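Local coordinates for NikO protein (Streptomyces tendae, PDB 4FQD) that is an enolpyruvyl transferase essential in nikkomycin biosynthesis, related to MurA, and probably transfers the enolpyruvyl group of phosphoenolpyruvate to a uridine nucleotide, at residues 30-41 against 53-62; 260-269 against 287-297. The protein carries 4 engineered substitutions. One frame throughout, in Å; residues are numbered along the deposited sequence.

Contact 1 of 2, residues 30-41 against 53-62; sequences TSGFKHSLVTTV and IENCPDIVET
L37 reaches from helix 34-44 with its two methyls forked over the 53-62 segment. CD1 packs 3.8 Å from C56 SG and also leans on I53 CD1, while CD2 sits beside P57 CG, the two side chains running alongside each other in opposite senses. One turn on, T40 CG2 and I53 CD1 meet tip to tip at 3.8 Å, and V41 CG2 touches the same isoleucine methyl. At the other end the extended K34 chain crosses I59 at about a right angle, then lays its CE 3.8 Å from E61 CG; NZ bonds to the backbone O of R436. Turning to what positions this shell, T62 OG1 donates to P57 O at 2.6 Å, nearly along the C=O axis, tying the proline to the start of helix 60-71. With chi1 at -167° the N55 amide is swung toward the 30-32 loop, where two waters meet it: one links ND2 to T30 OG1, which also bonds to T286 O, the other OD1 to the backbone N of G32. ND2 also bonds to L261 O. Helix 34-44 thus packs on strand 50-54 and the loop after it, an alpha/beta layer in keeping with the inverse beta/alpha barrel of the EPSP synthase family.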
loop_
_atom_site.group_PDB
_atom_site.type_symbol
_atom_site.label_atom_id
_atom_site.label_comp_id
_atom_site.label_asym_id
_atom_site.label_seq_id
_atom_site.Cartn_x
_atom_site.Cartn_y
_atom_site.Cartn_z
ATOM N N THR A 30 -18.672 10.473 22.265
ATOM C CA THR A 30 -17.925 9.228 22.164
ATOM C C THR A 30 -17.697 8.599 23.531
ATOM O O THR A 30 -17.765 9.274 24.559
ATOM C CB THR A 30 -16.559 9.450 21.489
ATOM O OG1 THR A 30 -15.809 10.417 22.233
ATOM C CG2 THR A 30 -16.742 9.944 20.063
ATOM N N SER A 31 -17.433 7.298 23.532
ATOM C CA SER A 31 -17.048 6.597 24.748
ATOM C C SER A 31 -15.547 6.339 24.721
ATOM O O SER A 31 -14.900 6.516 23.688
ATOM C CB SER A 31 -17.815 5.281 24.881
ATOM O OG SER A 31 -19.204 5.515 25.041
ATOM N N GLY A 32 -14.998 5.924 25.858
ATOM C CA GLY A 32 -13.571 5.680 25.970
ATOM C C GLY A 32 -13.090 4.535 25.103
ATOM O O GLY A 32 -13.874 3.673 24.702
ATOM N N PHE A 33 -11.792 4.532 24.814
ATOM C CA PHE A 33 -11.185 3.507 23.976
ATOM C C PHE A 33 -11.293 2.133 24.629
ATOM O O PHE A 33 -10.799 1.915 25.736
ATOM C CB PHE A 33 -9.717 3.842 23.700
ATOM C CG PHE A 33 -9.136 3.122 22.514
ATOM C CD1 PHE A 33 -9.955 2.477 21.601
ATOM C CD2 PHE A 33 -7.764 3.090 22.314
ATOM C CE1 PHE A 33 -9.416 1.816 20.509
ATOM C CE2 PHE A 33 -7.220 2.431 21.227
ATOM C CZ PHE A 33 -8.045 1.794 20.323
ATOM N N LYS A 34 -11.954 1.218 23.928
ATOM C CA LYS A 34 -12.123 -0.157 24.378
ATOM C C LYS A 34 -10.788 -0.843 24.654
ATOM O O LYS A 34 -10.631 -1.540 25.657
ATOM C CB LYS A 34 -12.892 -0.948 23.321
ATOM C CG LYS A 34 -12.762 -2.453 23.448
ATOM C CD LYS A 34 -13.394 -3.154 22.260
ATOM C CE LYS A 34 -13.175 -4.655 22.330
ATOM N NZ LYS A 34 -13.768 -5.356 21.158
ATOM N N HIS A 35 -9.829 -0.638 23.759
ATOM C CA HIS A 35 -8.535 -1.303 23.863
ATOM C C HIS A 35 -7.662 -0.711 24.971
ATOM O O HIS A 35 -6.879 -1.425 25.597
ATOM C CB HIS A 35 -7.816 -1.278 22.513
ATOM C CG HIS A 35 -8.548 -2.010 21.431
ATOM N ND1 HIS A 35 -8.799 -1.456 20.193
ATOM C CD2 HIS A 35 -9.088 -3.251 21.402
ATOM C CE1 HIS A 35 -9.461 -2.323 19.451
ATOM N NE2 HIS A 35 -9.648 -3.422 20.159
ATOM N N SER A 36 -7.805 0.588 25.214
ATOM C CA SER A 36 -7.095 1.239 26.312
ATOM C C SER A 36 -7.671 0.797 27.649
ATOM O O SER A 36 -6.953 0.683 28.642
ATOM C CB SER A 36 -7.177 2.760 26.191
ATOM O OG SER A 36 -6.389 3.231 25.115
ATOM N N LEU A 37 -8.979 0.558 27.664
ATOM C CA LEU A 37 -9.655 0.053 28.849
ATOM C C LEU A 37 -9.086 -1.300 29.256
ATOM O O LEU A 37 -8.828 -1.545 30.433
ATOM C CB LEU A 37 -11.156 -0.070 28.587
ATOM C CG LEU A 37 -11.959 -0.869 29.613
ATOM C CD1 LEU A 37 -11.885 -0.227 30.987
ATOM C CD2 LEU A 37 -13.397 -0.998 29.161
ATOM N N VAL A 38 -8.891 -2.168 28.271
ATOM C CA VAL A 38 -8.335 -3.495 28.508
ATOM C C VAL A 38 -6.937 -3.417 29.114
ATOM O O VAL A 38 -6.653 -4.061 30.123
ATOM C CB VAL A 38 -8.277 -4.319 27.205
ATOM C CG1 VAL A 38 -7.423 -5.564 27.394
ATOM C CG2 VAL A 38 -9.682 -4.684 26.746
ATOM N N THR A 39 -6.072 -2.615 28.501
ATOM C CA THR A 39 -4.686 -2.501 28.945
ATOM C C THR A 39 -4.556 -1.795 30.294
ATOM O O THR A 39 -3.658 -2.100 31.076
ATOM C CB THR A 39 -3.814 -1.783 27.900
ATOM O OG1 THR A 39 -4.412 -0.528 27.556
ATOM C CG2 THR A 39 -3.679 -2.633 26.648
ATOM N N THR A 40 -5.452 -0.851 30.562
ATOM C CA THR A 40 -5.455 -0.150 31.841
ATOM C C THR A 40 -5.881 -1.097 32.960
ATOM O O THR A 40 -5.284 -1.115 34.037
ATOM C CB THR A 40 -6.391 1.072 31.820
ATOM O OG1 THR A 40 -5.981 1.971 30.783
ATOM C CG2 THR A 40 -6.356 1.798 33.156
ATOM N N VAL A 41 -6.917 -1.884 32.691
ATOM C CA VAL A 41 -7.396 -2.880 33.640
ATOM C C VAL A 41 -6.349 -3.973 33.837
ATOM O O VAL A 41 -6.119 -4.434 34.956
ATOM C CB VAL A 41 -8.732 -3.499 33.172
ATOM C CG1 VAL A 41 -9.048 -4.767 33.947
ATOM C CG2 VAL A 41 -9.862 -2.488 33.315
ATOM N N ILE A 53 -10.954 4.724 36.584
ATOM C CA ILE A 53 -10.964 4.907 35.139
ATOM C C ILE A 53 -12.154 5.749 34.692
ATOM O O ILE A 53 -13.285 5.267 34.647
ATOM C CB ILE A 53 -11.006 3.552 34.410
ATOM C CG1 ILE A 53 -9.913 2.625 34.947
ATOM C CG2 ILE A 53 -10.858 3.747 32.914
ATOM C CD1 ILE A 53 -9.932 1.241 34.338
ATOM N N GLU A 54 -11.893 7.010 34.365
ATOM C CA GLU A 54 -12.941 7.899 33.880
ATOM C C GLU A 54 -13.116 7.747 32.373
ATOM O O GLU A 54 -12.240 7.208 31.694
ATOM C CB GLU A 54 -12.628 9.352 34.238
ATOM C CG GLU A 54 -12.389 9.577 35.720
ATOM C CD GLU A 54 -12.965 10.890 36.207
ATOM O OE1 GLU A 54 -13.806 11.473 35.491
ATOM O OE2 GLU A 54 -12.580 11.337 37.307
ATOM N N ASN A 55 -14.246 8.229 31.863
ATOM C CA ASN A 55 -14.606 8.064 30.458
ATOM C C ASN A 55 -14.544 6.595 30.051
ATOM O O ASN A 55 -13.992 6.247 29.009
ATOM C CB ASN A 55 -13.710 8.920 29.554
ATOM C CG ASN A 55 -14.238 9.022 28.133
ATOM O OD1 ASN A 55 -15.447 9.019 27.905
ATOM N ND2 ASN A 55 -13.328 9.102 27.168
ATOM N N CYS A 56 -15.098 5.733 30.897
ATOM C CA CYS A 56 -15.100 4.302 30.630
ATOM C C CYS A 56 -16.334 3.907 29.831
ATOM O O CYS A 56 -17.458 4.227 30.217
ATOM C CB CYS A 56 -15.035 3.507 31.936
ATOM S SG CYS A 56 -15.023 1.713 31.711
ATOM N N PRO A 57 -16.126 3.206 28.707
ATOM C CA PRO A 57 -17.228 2.794 27.834
ATOM C C PRO A 57 -18.109 1.734 28.489
ATOM O O PRO A 57 -17.603 0.838 29.166
ATOM C CB PRO A 57 -16.507 2.208 26.618
ATOM C CG PRO A 57 -15.194 1.747 27.147
ATOM C CD PRO A 57 -14.820 2.734 28.214
ATOM N N ASP A 58 -19.416 1.848 28.289
ATOM C CA ASP A 58 -20.361 0.871 28.815
ATOM C C ASP A 58 -20.584 -0.238 27.793
ATOM O O ASP A 58 -21.613 -0.279 27.117
ATOM C CB ASP A 58 -21.685 1.549 29.170
ATOM C CG ASP A 58 -22.667 0.601 29.830
ATOM O OD1 ASP A 58 -22.223 -0.416 30.404
ATOM O OD2 ASP A 58 -23.884 0.878 29.778
ATOM N N ILE A 59 -19.608 -1.132 27.681
ATOM C CA ILE A 59 -19.672 -2.223 26.718
ATOM C C ILE A 59 -19.503 -3.575 27.400
ATOM O O ILE A 59 -19.454 -3.661 28.628
ATOM C CB ILE A 59 -18.603 -2.065 25.621
ATOM C CG1 ILE A 59 -17.214 -1.924 26.247
ATOM C CG2 ILE A 59 -18.914 -0.860 24.747
ATOM C CD1 ILE A 59 -16.103 -1.734 25.237
ATOM N N VAL A 60 -19.414 -4.628 26.593
ATOM C CA VAL A 60 -19.296 -5.990 27.104
ATOM C C VAL A 60 -18.022 -6.182 27.921
ATOM O O VAL A 60 -18.050 -6.787 28.995
ATOM C CB VAL A 60 -19.325 -7.022 25.956
ATOM C CG1 VAL A 60 -19.141 -8.432 26.498
ATOM C CG2 VAL A 60 -20.627 -6.909 25.175
ATOM N N GLU A 61 -16.911 -5.659 27.408
ATOM C CA GLU A 61 -15.611 -5.783 28.062
ATOM C C GLU A 61 -15.640 -5.267 29.500
ATOM O O GLU A 61 -15.114 -5.910 30.406
ATOM C CB GLU A 61 -14.538 -5.037 27.264
ATOM C CG GLU A 61 -14.267 -5.611 25.880
ATOM C CD GLU A 61 -13.348 -6.817 25.917
ATOM O OE1 GLU A 61 -12.607 -6.968 26.908
ATOM O OE2 GLU A 61 -13.366 -7.614 24.956
ATOM N N THR A 62 -16.262 -4.109 29.698
ATOM C CA THR A 62 -16.341 -3.490 31.017
ATOM C C THR A 62 -17.072 -4.384 32.013
ATOM O O THR A 62 -16.632 -4.555 33.151
ATOM C CB THR A 62 -17.058 -2.128 30.961
ATOM O OG1 THR A 62 -16.468 -1.315 29.940
ATOM C CG2 THR A 62 -16.953 -1.413 32.298
HETATM O O HOH W 1 -14.943 9.871 24.854
HETATM O O HOH W 2 -16.921 6.917 27.891
#

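Contact 2 of 2, residues 260-269 against 287-297; sequences TLIPDLIEVV and GPGIDRAVHAL
I262 lies over one face of the R292 guanidinium, its CD1 4.1 Å above the plane and displaced toward the rim. The same methyl comes within 3.6 Å of A293 N, where the helix 290-296 backbone runs past; with CG1 anti to the backbone N (chi1 -175°), the isoleucine is stretched toward that helix. R292 bends at chi3 (54°), bringing NH1 and NH2 up to I262 CB, and its NH2 forms a salt bridge with D223. Cutting I262 back to an alanine is likely to strip that guanidinium face and the A293 backbone of their apolar cover, leaving the arginine held mainly by D223. P263 presents its ring to the turn 287-290: CD is 3.3 Å from P288 O and CG 3.6 Å from I290 CA. Further along, L265 CD2 meets A293 CB at 3.7 Å, the small alanine letting the leucine come close to the helix. L297 fills the far end, with CD1 3.3 Å from L265 O and CD2 against V269 CG2, the two side chains crossing obliquely. V268 CG2 in turn meets I290 CD1 at 4.0 Å. The short segments 265-269 and 290-296 are nearly perpendicular (84°), their axes 9.9 Å apart. Around them, helix 219-231 touches I262 and A296, while L261, pointing away from 287-297, packs against helix 34-44 and strand 50-54.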
loop_
_atom_site.group_PDB
_atom_site.type_symbol
_atom_site.label_atom_id
_atom_site.label_comp_id
_atom_site.label_asym_id
_atom_site.label_seq_id
_atom_site.Cartn_x
_atom_site.Cartn_y
_atom_site.Cartn_z
ATOM N N THR A 260 -8.228 9.232 32.750
ATOM C CA THR A 260 -9.347 9.467 31.848
ATOM C C THR A 260 -9.031 8.892 30.471
ATOM O O THR A 260 -8.114 9.356 29.793
ATOM C CB THR A 260 -9.651 10.967 31.712
ATOM O OG1 THR A 260 -9.895 11.524 33.009
ATOM C CG2 THR A 260 -10.871 11.185 30.831
ATOM N N LEU A 261 -9.791 7.879 30.065
ATOM C CA LEU A 261 -9.538 7.184 28.807
ATOM C C LEU A 261 -9.620 8.094 27.589
ATOM O O LEU A 261 -10.445 9.007 27.529
ATOM C CB LEU A 261 -10.508 6.015 28.625
ATOM C CG LEU A 261 -10.316 4.799 29.528
ATOM C CD1 LEU A 261 -11.296 3.697 29.154
ATOM C CD2 LEU A 261 -8.884 4.295 29.461
ATOM N N ILE A 262 -8.750 7.834 26.621
ATOM C CA ILE A 262 -8.810 8.495 25.329
ATOM C C ILE A 262 -10.090 8.041 24.626
ATOM O O ILE A 262 -10.474 6.875 24.732
ATOM C CB ILE A 262 -7.552 8.160 24.483
ATOM C CG1 ILE A 262 -7.539 8.934 23.165
ATOM C CG2 ILE A 262 -7.442 6.662 24.232
ATOM C CD1 ILE A 262 -6.255 8.761 22.382
ATOM N N PRO A 263 -10.787 8.971 23.951
ATOM C CA PRO A 263 -11.995 8.614 23.200
ATOM C C PRO A 263 -11.735 7.477 22.218
ATOM O O PRO A 263 -10.649 7.407 21.640
ATOM C CB PRO A 263 -12.325 9.902 22.449
ATOM C CG PRO A 263 -11.823 10.977 23.346
ATOM C CD PRO A 263 -10.570 10.429 23.978
ATOM N N ASP A 264 -12.718 6.595 22.050
ATOM C CA ASP A 264 -12.569 5.421 21.196
ATOM C C ASP A 264 -12.194 5.819 19.773
ATOM O O ASP A 264 -12.938 6.533 19.102
ATOM C CB ASP A 264 -13.851 4.586 21.198
ATOM C CG ASP A 264 -13.643 3.195 20.631
ATOM O OD1 ASP A 264 -13.616 3.053 19.390
ATOM O OD2 ASP A 264 -13.511 2.242 21.427
ATOM N N LEU A 265 -11.031 5.354 19.330
ATOM C CA LEU A 265 -10.468 5.749 18.045
ATOM C C LEU A 265 -11.354 5.352 16.870
ATOM O O LEU A 265 -11.596 6.151 15.966
ATOM C CB LEU A 265 -9.071 5.146 17.871
ATOM C CG LEU A 265 -8.069 5.421 18.995
ATOM C CD1 LEU A 265 -6.701 4.856 18.652
ATOM C CD2 LEU A 265 -7.977 6.907 19.275
ATOM N N ILE A 266 -11.840 4.117 16.887
ATOM C CA ILE A 266 -12.650 3.609 15.786
ATOM C C ILE A 266 -14.062 4.192 15.817
ATOM O O ILE A 266 -14.704 4.336 14.777
ATOM C CB ILE A 266 -12.704 2.069 15.781
ATOM C CG1 ILE A 266 -11.296 1.493 15.945
ATOM C CG2 ILE A 266 -13.332 1.556 14.494
ATOM C CD1 ILE A 266 -10.319 1.958 14.882
ATOM N N GLU A 267 -14.540 4.538 17.009
ATOM C CA GLU A 267 -15.843 5.181 17.127
ATOM C C GLU A 267 -15.804 6.558 16.475
ATOM O O GLU A 267 -16.765 6.974 15.827
ATOM C CB GLU A 267 -16.277 5.303 18.589
ATOM C CG GLU A 267 -17.675 5.884 18.753
ATOM C CD GLU A 267 -18.050 6.142 20.199
ATOM O OE1 GLU A 267 -17.231 5.839 21.093
ATOM O OE2 GLU A 267 -19.166 6.652 20.439
ATOM N N VAL A 268 -14.686 7.258 16.648
ATOM C CA VAL A 268 -14.492 8.559 16.018
ATOM C C VAL A 268 -14.531 8.415 14.501
ATOM O O VAL A 268 -15.216 9.173 13.815
ATOM C CB VAL A 268 -13.156 9.205 16.438
ATOM C CG1 VAL A 268 -12.896 10.468 15.630
ATOM C CG2 VAL A 268 -13.160 9.512 17.927
ATOM N N VAL A 269 -13.797 7.430 13.989
ATOM C CA VAL A 269 -13.795 7.123 12.564
ATOM C C VAL A 269 -15.208 6.819 12.081
ATOM O O VAL A 269 -15.637 7.305 11.033
ATOM C CB VAL A 269 -12.887 5.913 12.253
ATOM C CG1 VAL A 269 -13.006 5.512 10.788
ATOM C CG2 VAL A 269 -11.443 6.224 12.611
ATOM N N GLY A 287 -15.920 14.427 22.914
ATOM C CA GLY A 287 -15.192 13.457 23.709
ATOM C C GLY A 287 -14.039 14.133 24.422
ATOM O O GLY A 287 -13.320 14.924 23.816
ATOM N N PRO A 288 -13.860 13.831 25.717
ATOM C CA PRO A 288 -12.796 14.454 26.512
ATOM C C PRO A 288 -11.408 14.110 25.978
ATOM O O PRO A 288 -10.990 12.955 26.036
ATOM C CB PRO A 288 -12.998 13.853 27.908
ATOM C CG PRO A 288 -13.748 12.584 27.676
ATOM C CD PRO A 288 -14.634 12.851 26.498
ATOM N N GLY A 289 -10.708 15.111 25.457
ATOM C CA GLY A 289 -9.384 14.905 24.904
ATOM C C GLY A 289 -9.430 14.172 23.579
ATOM O O GLY A 289 -8.577 13.333 23.293
ATOM N N ILE A 290 -10.431 14.495 22.765
ATOM C CA ILE A 290 -10.602 13.850 21.469
ATOM C C ILE A 290 -9.498 14.263 20.497
ATOM O O ILE A 290 -9.269 13.597 19.487
ATOM C CB ILE A 290 -11.985 14.161 20.855
ATOM C CG1 ILE A 290 -12.381 13.085 19.840
ATOM C CG2 ILE A 290 -11.996 15.542 20.220
ATOM C CD1 ILE A 290 -13.764 13.275 19.254
ATOM N N ASP A 291 -8.816 15.361 20.811
ATOM C CA ASP A 291 -7.690 15.816 20.006
ATOM C C ASP A 291 -6.557 14.795 20.038
ATOM O O ASP A 291 -5.845 14.613 19.052
ATOM C CB ASP A 291 -7.196 17.186 20.479
ATOM C CG ASP A 291 -7.022 17.258 21.986
ATOM O OD1 ASP A 291 -7.083 16.203 22.652
ATOM O OD2 ASP A 291 -6.816 18.376 22.506
ATOM N N ARG A 292 -6.400 14.130 21.180
ATOM C CA ARG A 292 -5.426 13.054 21.312
ATOM C C ARG A 292 -5.818 11.876 20.433
ATOM O O ARG A 292 -4.962 11.226 19.829
ATOM C CB ARG A 292 -5.311 12.601 22.769
ATOM C CG ARG A 292 -4.503 13.536 23.648
ATOM C CD ARG A 292 -4.495 13.071 25.096
ATOM N NE ARG A 292 -4.039 11.691 25.233
ATOM C CZ ARG A 292 -4.739 10.731 25.826
ATOM N NH1 ARG A 292 -5.930 11.002 26.346
ATOM N NH2 ARG A 292 -4.249 9.501 25.904
ATOM N N ALA A 293 -7.118 11.603 20.371
ATOM C CA ALA A 293 -7.641 10.537 19.524
ATOM C C ALA A 293 -7.381 10.853 18.058
ATOM O O ALA A 293 -6.988 9.979 17.287
ATOM C CB ALA A 293 -9.127 10.340 19.772
ATOM N N VAL A 294 -7.595 12.112 17.686
ATOM C CA VAL A 294 -7.362 12.567 16.320
ATOM C C VAL A 294 -5.897 12.421 15.925
ATOM O O VAL A 294 -5.585 11.905 14.851
ATOM C CB VAL A 294 -7.798 14.035 16.134
ATOM C CG1 VAL A 294 -7.223 14.612 14.847
ATOM C CG2 VAL A 294 -9.310 14.135 16.139
ATOM N N HIS A 295 -5.003 12.872 16.800
ATOM C CA HIS A 295 -3.570 12.788 16.541
ATOM C C HIS A 295 -3.112 11.340 16.406
ATOM O O HIS A 295 -2.211 11.034 15.629
ATOM C CB HIS A 295 -2.776 13.488 17.644
ATOM C CG HIS A 295 -1.294 13.357 17.489
ATOM N ND1 HIS A 295 -0.549 12.441 18.200
ATOM C CD2 HIS A 295 -0.418 14.018 16.695
ATOM C CE1 HIS A 295 0.722 12.546 17.855
ATOM N NE2 HIS A 295 0.828 13.496 16.943
ATOM N N ALA A 296 -3.741 10.455 17.172
ATOM C CA ALA A 296 -3.455 9.029 17.088
ATOM C C ALA A 296 -3.961 8.469 15.764
ATOM O O ALA A 296 -3.404 7.512 15.227
ATOM C CB ALA A 296 -4.096 8.296 18.249
ATOM N N LEU A 297 -5.024 9.077 15.247
ATOM C CA LEU A 297 -5.608 8.673 13.975
ATOM C C LEU A 297 -5.007 9.459 12.815
ATOM O O LEU A 297 -5.645 9.633 11.778
ATOM C CB LEU A 297 -7.126 8.863 14.003
ATOM C CG LEU A 297 -7.917 7.905 14.896
ATOM C CD1 LEU A 297 -9.333 8.415 15.102
ATOM C CD2 LEU A 297 -7.931 6.506 14.294
HETATM O O HOH W 3 -9.771 11.599 27.631
#

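Contacts 1 and 2 have centres about 12 Å apart and meet directly, the 30-41 and 260-269 segments running side by side. Two probable backbone hydrogen bonds join them: F33 N to I262 O and S31 O to D264 N, each 2.7 Å. The two carboxylate oxygens of D264 serve two helices: OD1 accepts from E267 N, N-capping helix 265-278, while OD2 accepts from K34 N at the start of helix 34-44. T30 OG1 lies 3.4 Å from G287 CA, bringing the turn of contact 2 up to the loop of contact 1. The K34 side chain is about 5 Å from a sulfate, probably from the crystallisation liquor but consistent with an anion pocket for phosphoenolpyruvate, as in relatives.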